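Local coordinates for protein BCAM1869 (Burkholderia cenocepacia, PDB 4O2H) that probably regulates transcription in quorum sensing, as an RsaM homologue with a novel fold that associates with a second copy of itself, at residues L31-L45 against A55-A67. Sequence-based numbering, arbitrary orientation.
Sequences LVLDHVASGLDPSLL and ARLAGYTEWHRTA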
ATOM      1  N   LEU A  31       3.258 -11.914  16.742  1.00 50.03           N
ATOM      2  CA  LEU A  31       2.608 -11.786  15.436  1.00 48.91           C
ATOM      3  C   LEU A  31       3.544 -12.176  14.276  1.00 51.70           C
ATOM      4  O   LEU A  31       4.658 -11.682  14.158  1.00 49.98           O
ATOM      5  CB  LEU A  31       2.069 -10.369  15.209  1.00 47.48           C
ATOM      6  CG  LEU A  31       1.107 -10.235  14.012  1.00 50.61           C
ATOM      7  CD1 LEU A  31      -0.127 -11.070  14.214  1.00 50.88           C
ATOM      8  CD2 LEU A  31       0.735  -8.809  13.778  1.00 54.55           C
ATOM      9  N   VAL A  32       3.070 -13.090  13.449  1.00 51.58           N
ATOM     10  CA  VAL A  32       3.782 -13.645  12.302  1.00 52.96           C
ATOM     11  C   VAL A  32       3.395 -12.844  11.045  1.00 55.97           C
ATOM     12  O   VAL A  32       2.386 -13.128  10.427  1.00 58.52           O
ATOM     13  CB  VAL A  32       3.433 -15.172  12.179  1.00 60.65           C
ATOM     14  CG1 VAL A  32       3.999 -15.806  10.900  1.00 60.26           C
ATOM     15  CG2 VAL A  32       3.886 -15.957  13.426  1.00 62.22           C
ATOM     16  N   LEU A  33       4.169 -11.836  10.682  1.00 50.30           N
ATOM     17  CA  LEU A  33       3.870 -11.069   9.469  1.00 48.58           C
ATOM     18  C   LEU A  33       4.840 -11.401   8.349  1.00 51.00           C
ATOM     19  O   LEU A  33       6.020 -11.638   8.597  1.00 49.33           O
ATOM     20  CB  LEU A  33       3.894  -9.563   9.715  1.00 47.22           C
ATOM     21  CG  LEU A  33       2.820  -9.007  10.574  1.00 52.50           C
ATOM     22  CD1 LEU A  33       3.210  -7.664  11.073  1.00 53.41           C
ATOM     23  CD2 LEU A  33       1.473  -8.976   9.858  1.00 51.10           C
ATOM     24  N   ASP A  34       4.310 -11.429   7.117  1.00 46.86           N
ATOM     25  CA  ASP A  34       5.040 -11.692   5.891  1.00 45.64           C
ATOM     26  C   ASP A  34       4.957 -10.488   5.000  1.00 45.50           C
ATOM     27  O   ASP A  34       3.927  -9.816   4.991  1.00 43.78           O
ATOM     28  CB  ASP A  34       4.448 -12.908   5.163  1.00 49.40           C
ATOM     29  CG  ASP A  34       4.425 -14.173   5.990  1.00 67.08           C
ATOM     30  OD1 ASP A  34       5.456 -14.479   6.638  1.00 66.41           O
ATOM     31  OD2 ASP A  34       3.376 -14.872   5.977  1.00 82.32           O
ATOM     32  N   HIS A  35       6.043 -10.195   4.282  1.00 41.86           N
ATOM     33  CA  HIS A  35       6.110  -9.097   3.322  1.00 41.20           C
ATOM     34  C   HIS A  35       5.242  -9.453   2.119  1.00 42.36           C
ATOM     35  O   HIS A  35       5.322 -10.565   1.622  1.00 40.65           O
ATOM     36  CB  HIS A  35       7.570  -8.817   2.883  1.00 41.85           C
ATOM     37  CG  HIS A  35       7.675  -7.905   1.690  1.00 44.93           C
ATOM     38  ND1 HIS A  35       7.590  -8.397   0.396  1.00 46.93           N
ATOM     39  CD2 HIS A  35       7.770  -6.558   1.634  1.00 45.68           C
ATOM     40  CE1 HIS A  35       7.679  -7.344  -0.395  1.00 45.88           C
ATOM     41  NE2 HIS A  35       7.808  -6.219   0.302  1.00 45.61           N
ATOM     42  N   VAL A  36       4.472  -8.485   1.620  1.00 39.09           N
ATOM     43  CA  VAL A  36       3.573  -8.658   0.471  1.00 38.47           C
ATOM     44  C   VAL A  36       4.074  -7.763  -0.654  1.00 43.74           C
ATOM     45  O   VAL A  36       4.255  -8.239  -1.766  1.00 45.41           O
ATOM     46  CB  VAL A  36       2.101  -8.343   0.865  1.00 42.20           C
ATOM     47  CG1 VAL A  36       1.137  -8.530  -0.302  1.00 41.90           C
ATOM     48  CG2 VAL A  36       1.643  -9.180   2.069  1.00 42.53           C
ATOM     49  N   ALA A  37       4.288  -6.462  -0.382  1.00 39.35           N
ATOM     50  CA  ALA A  37       4.711  -5.537  -1.433  1.00 38.92           C
ATOM     51  C   ALA A  37       5.357  -4.312  -0.859  1.00 42.34           C
ATOM     52  O   ALA A  37       5.066  -3.896   0.242  1.00 40.82           O
ATOM     53  CB  ALA A  37       3.522  -5.139  -2.330  1.00 39.71           C
ATOM     54  N   SER A  38       6.280  -3.762  -1.618  1.00 42.31           N
ATOM     55  CA  SER A  38       7.040  -2.562  -1.310  1.00 40.29           C
ATOM     56  C   SER A  38       7.269  -1.831  -2.621  1.00 44.53           C
ATOM     57  O   SER A  38       7.344  -2.460  -3.669  1.00 44.60           O
ATOM     58  CB  SER A  38       8.360  -2.920  -0.633  1.00 41.56           C
ATOM     59  OG  SER A  38       8.198  -3.543   0.632  1.00 47.18           O
ATOM     60  N   GLY A  39       7.330  -0.519  -2.563  1.00 40.99           N
ATOM     61  CA  GLY A  39       7.595   0.299  -3.730  1.00 41.52           C
ATOM     62  C   GLY A  39       8.078   1.666  -3.340  1.00 43.11           C
ATOM     63  O   GLY A  39       8.002   2.057  -2.174  1.00 40.79           O
ATOM     64  N   LEU A  40       8.622   2.377  -4.315  1.00 40.11           N
ATOM     65  CA  LEU A  40       9.131   3.720  -4.118  1.00 39.59           C
ATOM     66  C   LEU A  40       8.017   4.739  -4.318  1.00 43.93           C
ATOM     67  O   LEU A  40       7.125   4.510  -5.137  1.00 43.40           O
ATOM     68  CB  LEU A  40      10.298   3.996  -5.101  1.00 40.10           C
ATOM     69  CG  LEU A  40      11.511   3.045  -4.959  1.00 42.02           C
ATOM     70  CD1 LEU A  40      12.642   3.464  -5.897  1.00 41.25           C
ATOM     71  CD2 LEU A  40      11.999   2.917  -3.479  1.00 35.27           C
ATOM     72  N   ASP A  41       8.028   5.823  -3.514  1.00 41.86           N
ATOM     73  CA  ASP A  41       7.088   6.953  -3.660  1.00 42.55           C
ATOM     74  C   ASP A  41       7.931   8.252  -3.851  1.00 44.43           C
ATOM     75  O   ASP A  41       8.311   8.861  -2.851  1.00 42.99           O
ATOM     76  CB  ASP A  41       6.094   7.059  -2.460  1.00 43.52           C
ATOM     77  CG  ASP A  41       5.054   8.171  -2.592  1.00 51.88           C
ATOM     78  OD1 ASP A  41       5.074   8.888  -3.605  1.00 55.45           O
ATOM     79  OD2 ASP A  41       4.154   8.250  -1.731  1.00 64.12           O
ATOM     80  N   PRO A  42       8.226   8.691  -5.109  1.00 44.10           N
ATOM     81  CA  PRO A  42       9.070   9.908  -5.304  1.00 45.87           C
ATOM     82  C   PRO A  42       8.425  11.196  -4.766  1.00 51.55           C
ATOM     83  O   PRO A  42       9.129  12.142  -4.406  1.00 54.35           O
ATOM     84  CB  PRO A  42       9.263   9.973  -6.828  1.00 48.60           C
ATOM     85  CG  PRO A  42       8.122   9.197  -7.394  1.00 51.41           C
ATOM     86  CD  PRO A  42       7.851   8.094  -6.407  1.00 45.45           C
ATOM     87  N   SER A  43       7.102  11.224  -4.698  1.00 47.24           N
ATOM     88  CA  SER A  43       6.355  12.348  -4.147  1.00 48.82           C
ATOM     89  C   SER A  43       6.566  12.432  -2.617  1.00 50.83           C
ATOM     90  O   SER A  43       6.781  13.520  -2.109  1.00 53.54           O
ATOM     91  CB  SER A  43       4.879  12.218  -4.487  1.00 55.30           C
ATOM     92  OG  SER A  43       4.128  13.186  -3.774  1.00 72.47           O
ATOM     93  N   LEU A  44       6.560  11.300  -1.908  1.00 43.98           N
ATOM     94  CA  LEU A  44       6.855  11.244  -0.480  1.00 42.99           C
ATOM     95  C   LEU A  44       8.318  11.642  -0.223  1.00 47.93           C
ATOM     96  O   LEU A  44       8.579  12.433   0.691  1.00 46.89           O
ATOM     97  CB  LEU A  44       6.575   9.849   0.093  1.00 40.95           C
ATOM     98  CG  LEU A  44       6.981   9.595   1.583  1.00 43.76           C
ATOM     99  CD1 LEU A  44       6.223  10.508   2.538  1.00 43.21           C
ATOM    100  CD2 LEU A  44       6.760   8.146   1.963  1.00 42.59           C
ATOM    101  N   LEU A  45       9.252  11.125  -1.065  1.00 44.66           N
ATOM    102  CA  LEU A  45      10.682  11.387  -0.970  1.00 45.38           C
ATOM    103  C   LEU A  45      10.969  12.913  -1.053  1.00 51.87           C
ATOM    104  O   LEU A  45      11.735  13.435  -0.236  1.00 50.26           O
ATOM    105  CB  LEU A  45      11.480  10.602  -2.059  1.00 45.12           C
ATOM    106  CG  LEU A  45      13.002  10.933  -2.116  1.00 50.03           C
ATOM    107  CD1 LEU A  45      13.725  10.511  -0.813  1.00 48.27           C
ATOM    108  CD2 LEU A  45      13.683  10.306  -3.314  1.00 47.37           C
ATOM    109  N   ALA A  55      16.779  11.905   3.237  1.00 50.96           N
ATOM    110  CA  ALA A  55      16.412  10.559   2.799  1.00 49.30           C
ATOM    111  C   ALA A  55      16.916  10.271   1.390  1.00 52.77           C
ATOM    112  O   ALA A  55      16.805  11.105   0.493  1.00 51.33           O
ATOM    113  CB  ALA A  55      14.904  10.365   2.869  1.00 49.06           C
ATOM    114  N   ARG A  56      17.477   9.076   1.214  1.00 51.27           N
ATOM    115  CA  ARG A  56      17.948   8.577  -0.079  1.00 52.78           C
ATOM    116  C   ARG A  56      16.767   8.075  -0.909  1.00 54.26           C
ATOM    117  O   ARG A  56      16.698   8.327  -2.103  1.00 53.52           O
ATOM    118  CB  ARG A  56      18.921   7.420   0.158  1.00 55.00           C
ATOM    119  CG  ARG A  56      20.372   7.817   0.098  1.00 62.79           C
ATOM    120  CD  ARG A  56      21.219   6.676   0.633  1.00 60.72           C
ATOM    121  NE  ARG A  56      21.157   5.504  -0.236  1.00 57.55           N
ATOM    122  CZ  ARG A  56      21.494   4.285   0.156  1.00 72.07           C
ATOM    123  NH1 ARG A  56      21.924   4.074   1.394  1.00 60.22           N
ATOM    124  NH2 ARG A  56      21.391   3.260  -0.682  1.00 57.09           N
ATOM    125  N   LEU A  57      15.873   7.293  -0.257  1.00 48.71           N
ATOM    126  CA  LEU A  57      14.673   6.706  -0.848  1.00 47.40           C
ATOM    127  C   LEU A  57      13.518   6.795   0.137  1.00 49.24           C
ATOM    128  O   LEU A  57      13.746   6.823   1.353  1.00 48.25           O
ATOM    129  CB  LEU A  57      14.884   5.210  -1.200  1.00 46.96           C
ATOM    130  CG  LEU A  57      15.961   4.760  -2.179  1.00 52.94           C
ATOM    131  CD1 LEU A  57      16.097   3.233  -2.110  1.00 52.68           C
ATOM    132  CD2 LEU A  57      15.626   5.189  -3.636  1.00 55.87           C
ATOM    133  N   ALA A  58      12.285   6.751  -0.383  1.00 42.98           N
ATOM    134  CA  ALA A  58      11.091   6.695   0.418  1.00 41.60           C
ATOM    135  C   ALA A  58      10.058   5.885  -0.310  1.00 47.03           C
ATOM    136  O   ALA A  58      10.019   5.888  -1.547  1.00 48.87           O
ATOM    137  CB  ALA A  58      10.571   8.091   0.707  1.00 42.41           C
ATOM    138  N   GLY A  59       9.181   5.238   0.445  1.00 40.07           N
ATOM    139  CA  GLY A  59       8.130   4.456  -0.177  1.00 38.55           C
ATOM    140  C   GLY A  59       7.182   3.846   0.810  1.00 41.89           C
ATOM    141  O   GLY A  59       7.192   4.173   2.001  1.00 40.45           O
ATOM    142  N   TYR A  60       6.404   2.909   0.290  1.00 39.93           N
ATOM    143  CA  TYR A  60       5.387   2.148   0.973  1.00 39.41           C
ATOM    144  C   TYR A  60       5.836   0.687   1.094  1.00 44.23           C
ATOM    145  O   TYR A  60       6.724   0.216   0.374  1.00 42.59           O
ATOM    146  CB  TYR A  60       4.039   2.262   0.206  1.00 40.54           C
ATOM    147  CG  TYR A  60       3.945   1.345  -1.001  1.00 46.21           C
ATOM    148  CD1 TYR A  60       3.521   0.023  -0.869  1.00 48.73           C
ATOM    149  CD2 TYR A  60       4.316   1.788  -2.274  1.00 48.17           C
ATOM    150  CE1 TYR A  60       3.487  -0.842  -1.964  1.00 49.65           C
ATOM    151  CE2 TYR A  60       4.242   0.941  -3.386  1.00 49.50           C
ATOM    152  CZ  TYR A  60       3.865  -0.384  -3.214  1.00 59.63           C
ATOM    153  OH  TYR A  60       3.823  -1.254  -4.277  1.00 69.29           O
ATOM    154  N   THR A  61       5.207  -0.011   2.022  1.00 37.80           N
ATOM    155  CA  THR A  61       5.354  -1.442   2.227  1.00 37.72           C
ATOM    156  C   THR A  61       4.049  -1.940   2.846  1.00 40.46           C
ATOM    157  O   THR A  61       3.396  -1.203   3.574  1.00 37.07           O
ATOM    158  CB  THR A  61       6.610  -1.811   2.989  1.00 41.22           C
ATOM    159  OG1 THR A  61       6.732  -3.234   2.961  1.00 39.45           O
ATOM    160  CG2 THR A  61       6.630  -1.256   4.404  1.00 38.02           C
ATOM    161  N   GLU A  62       3.649  -3.147   2.430  1.00 39.52           N
ATOM    162  CA  GLU A  62       2.460  -3.900   2.808  1.00 39.74           C
ATOM    163  C   GLU A  62       2.855  -5.303   3.268  1.00 42.70           C
ATOM    164  O   GLU A  62       3.596  -5.985   2.576  1.00 41.66           O
ATOM    165  CB  GLU A  62       1.452  -3.978   1.637  1.00 41.13           C
ATOM    166  CG  GLU A  62       0.742  -2.659   1.379  1.00 43.62           C
ATOM    167  CD  GLU A  62       0.026  -2.023   2.566  1.00 56.66           C
ATOM    168  OE1 GLU A  62      -0.337  -2.720   3.547  1.00 44.71           O
ATOM    169  OE2 GLU A  62      -0.216  -0.802   2.473  1.00 43.57           O
ATOM    170  N   TRP A  63       2.387  -5.688   4.464  1.00 37.33           N
ATOM    171  CA  TRP A  63       2.683  -6.944   5.148  1.00 37.13           C
ATOM    172  C   TRP A  63       1.365  -7.571   5.605  1.00 40.85           C
ATOM    173  O   TRP A  63       0.355  -6.874   5.733  1.00 38.21           O
ATOM    174  CB  TRP A  63       3.639  -6.683   6.363  1.00 34.71           C
ATOM    175  CG  TRP A  63       5.056  -6.298   5.972  1.00 34.25           C
ATOM    176  CD1 TRP A  63       5.436  -5.277   5.148  1.00 36.34           C
ATOM    177  CD2 TRP A  63       6.256  -7.023   6.295  1.00 33.46           C
ATOM    178  NE1 TRP A  63       6.795  -5.302   4.954  1.00 36.41           N
ATOM    179  CE2 TRP A  63       7.328  -6.362   5.657  1.00 37.65           C
ATOM    180  CE3 TRP A  63       6.534  -8.138   7.112  1.00 35.21           C
ATOM    181  CZ2 TRP A  63       8.668  -6.759   5.831  1.00 36.17           C
ATOM    182  CZ3 TRP A  63       7.861  -8.561   7.255  1.00 36.89           C
ATOM    183  CH2 TRP A  63       8.906  -7.892   6.599  1.00 36.60           C
ATOM    184  N   HIS A  64       1.342  -8.889   5.767  1.00 39.15           N
ATOM    185  CA  HIS A  64       0.097  -9.529   6.188  1.00 39.42           C
ATOM    186  C   HIS A  64       0.370 -10.841   6.934  1.00 45.11           C
ATOM    187  O   HIS A  64       1.464 -11.405   6.879  1.00 44.67           O
ATOM    188  CB  HIS A  64      -0.912  -9.717   4.997  1.00 39.31           C
ATOM    189  CG  HIS A  64      -0.617 -10.819   3.999  1.00 43.24           C
ATOM    190  ND1 HIS A  64      -1.454 -11.032   2.893  1.00 45.27           N
ATOM    191  CD2 HIS A  64       0.400 -11.723   3.948  1.00 44.53           C
ATOM    192  CE1 HIS A  64      -0.915 -12.036   2.215  1.00 45.24           C
ATOM    193  NE2 HIS A  64       0.195 -12.496   2.812  1.00 45.49           N
ATOM    194  N   ARG A  65      -0.632 -11.278   7.676  1.00 45.45           N
ATOM    195  CA  ARG A  65      -0.689 -12.578   8.339  1.00 46.99           C
ATOM    196  C   ARG A  65      -1.896 -13.231   7.778  1.00 50.83           C
ATOM    197  O   ARG A  65      -3.018 -12.700   7.935  1.00 50.89           O
ATOM    198  CB  ARG A  65      -0.726 -12.521   9.867  1.00 48.10           C
ATOM    199  CG  ARG A  65      -0.794 -13.951  10.413  1.00 58.57           C
ATOM    200  CD  ARG A  65      -1.223 -14.065  11.850  1.00 55.43           C
ATOM    201  NE  ARG A  65      -2.535 -13.486  12.130  1.00 48.99           N
ATOM    202  CZ  ARG A  65      -3.031 -13.384  13.355  1.00 58.53           C
ATOM    203  NH1 ARG A  65      -2.341 -13.826  14.397  1.00 50.56           N
ATOM    204  NH2 ARG A  65      -4.222 -12.854  13.550  1.00 48.73           N
ATOM    205  N   THR A  66      -1.670 -14.344   7.058  1.00 47.42           N
ATOM    206  CA  THR A  66      -2.740 -15.064   6.364  1.00 50.20           C
ATOM    207  C   THR A  66      -3.748 -15.680   7.370  1.00 56.23           C
ATOM    208  O   THR A  66      -3.385 -16.001   8.515  1.00 54.44           O
ATOM    209  CB  THR A  66      -2.163 -16.132   5.408  1.00 61.13           C
ATOM    210  OG1 THR A  66      -1.395 -17.062   6.155  1.00 69.84           O
ATOM    211  CG2 THR A  66      -1.308 -15.537   4.286  1.00 52.98           C
ATOM    212  N   ALA A  67      -5.021 -15.787   6.933  1.00 54.22           N
ATOM    213  CA  ALA A  67      -6.094 -16.345   7.741  1.00 56.63           C
ATOM    214  C   ALA A  67      -5.975 -17.872   7.816  1.00 64.90           C
ATOM    215  O   ALA A  67      -5.426 -18.500   6.911  1.00 65.17           O
ATOM    216  CB  ALA A  67      -7.453 -15.939   7.169  1.00 57.65           C
TER
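Trp63 lies flat against the backbone at His35: His35 CA sits over the middle of the indole, 3.8 Å from the centroid of its five-membered ring, a CH-pi contact. The His35 imidazole presents its edge to that same ring in an offset edge-to-face pair, planes at 87°. These two residues form a non-hydrogen-bonded pair where strand 34-40, outermost in this chain's four-stranded sheet, runs antiparallel to the broken strand 55-65. Next to them Val36 and Ala37 both face Glu62, a classic beta bulge; Glu62 O accepts both amides, at 2.8 Å from Val36 N and 3.1 Å from Ala37 N. The bulge turns the Val36 side chain toward the partner strand, and CG2, anti to the carbonyl carbon, lands as a knob on the centre of the His64 ring, 3.4 Å from its centroid. The His64 imidazole, whose ND1 is hydrogen-bonded to Tyr73 OH, meets it because CG lies between the backbone N and the carbonyl carbon (chi1 75°). On the same face Tyr60 folds over Gly39, CE2 reaching to 3.4 Å from Gly39 CA; with no side chain there, the ring lies against bare backbone. Past the end of strand 34-40, Ala58 CB packs on the first turn of helix 42-50, against Leu45 CA and CB and Leu44 CG, while Leu45 CD1 reaches Ala55. Asp41, the N-cap of that helix, is held to the strand by an almost straight bond from its N to Ala58 O (2.8 Å, 176°). On the Trp63 face, toward helix 128-138, a hydrogen-bond chain runs from Trp63 NE1 to Thr61 OG1, on to Ser38 OG at 2.8 Å, then to His35 NE2. It gives each hydroxyl two partners between largely apolar neighbours and should fix the rotation of the indole and the imidazole together.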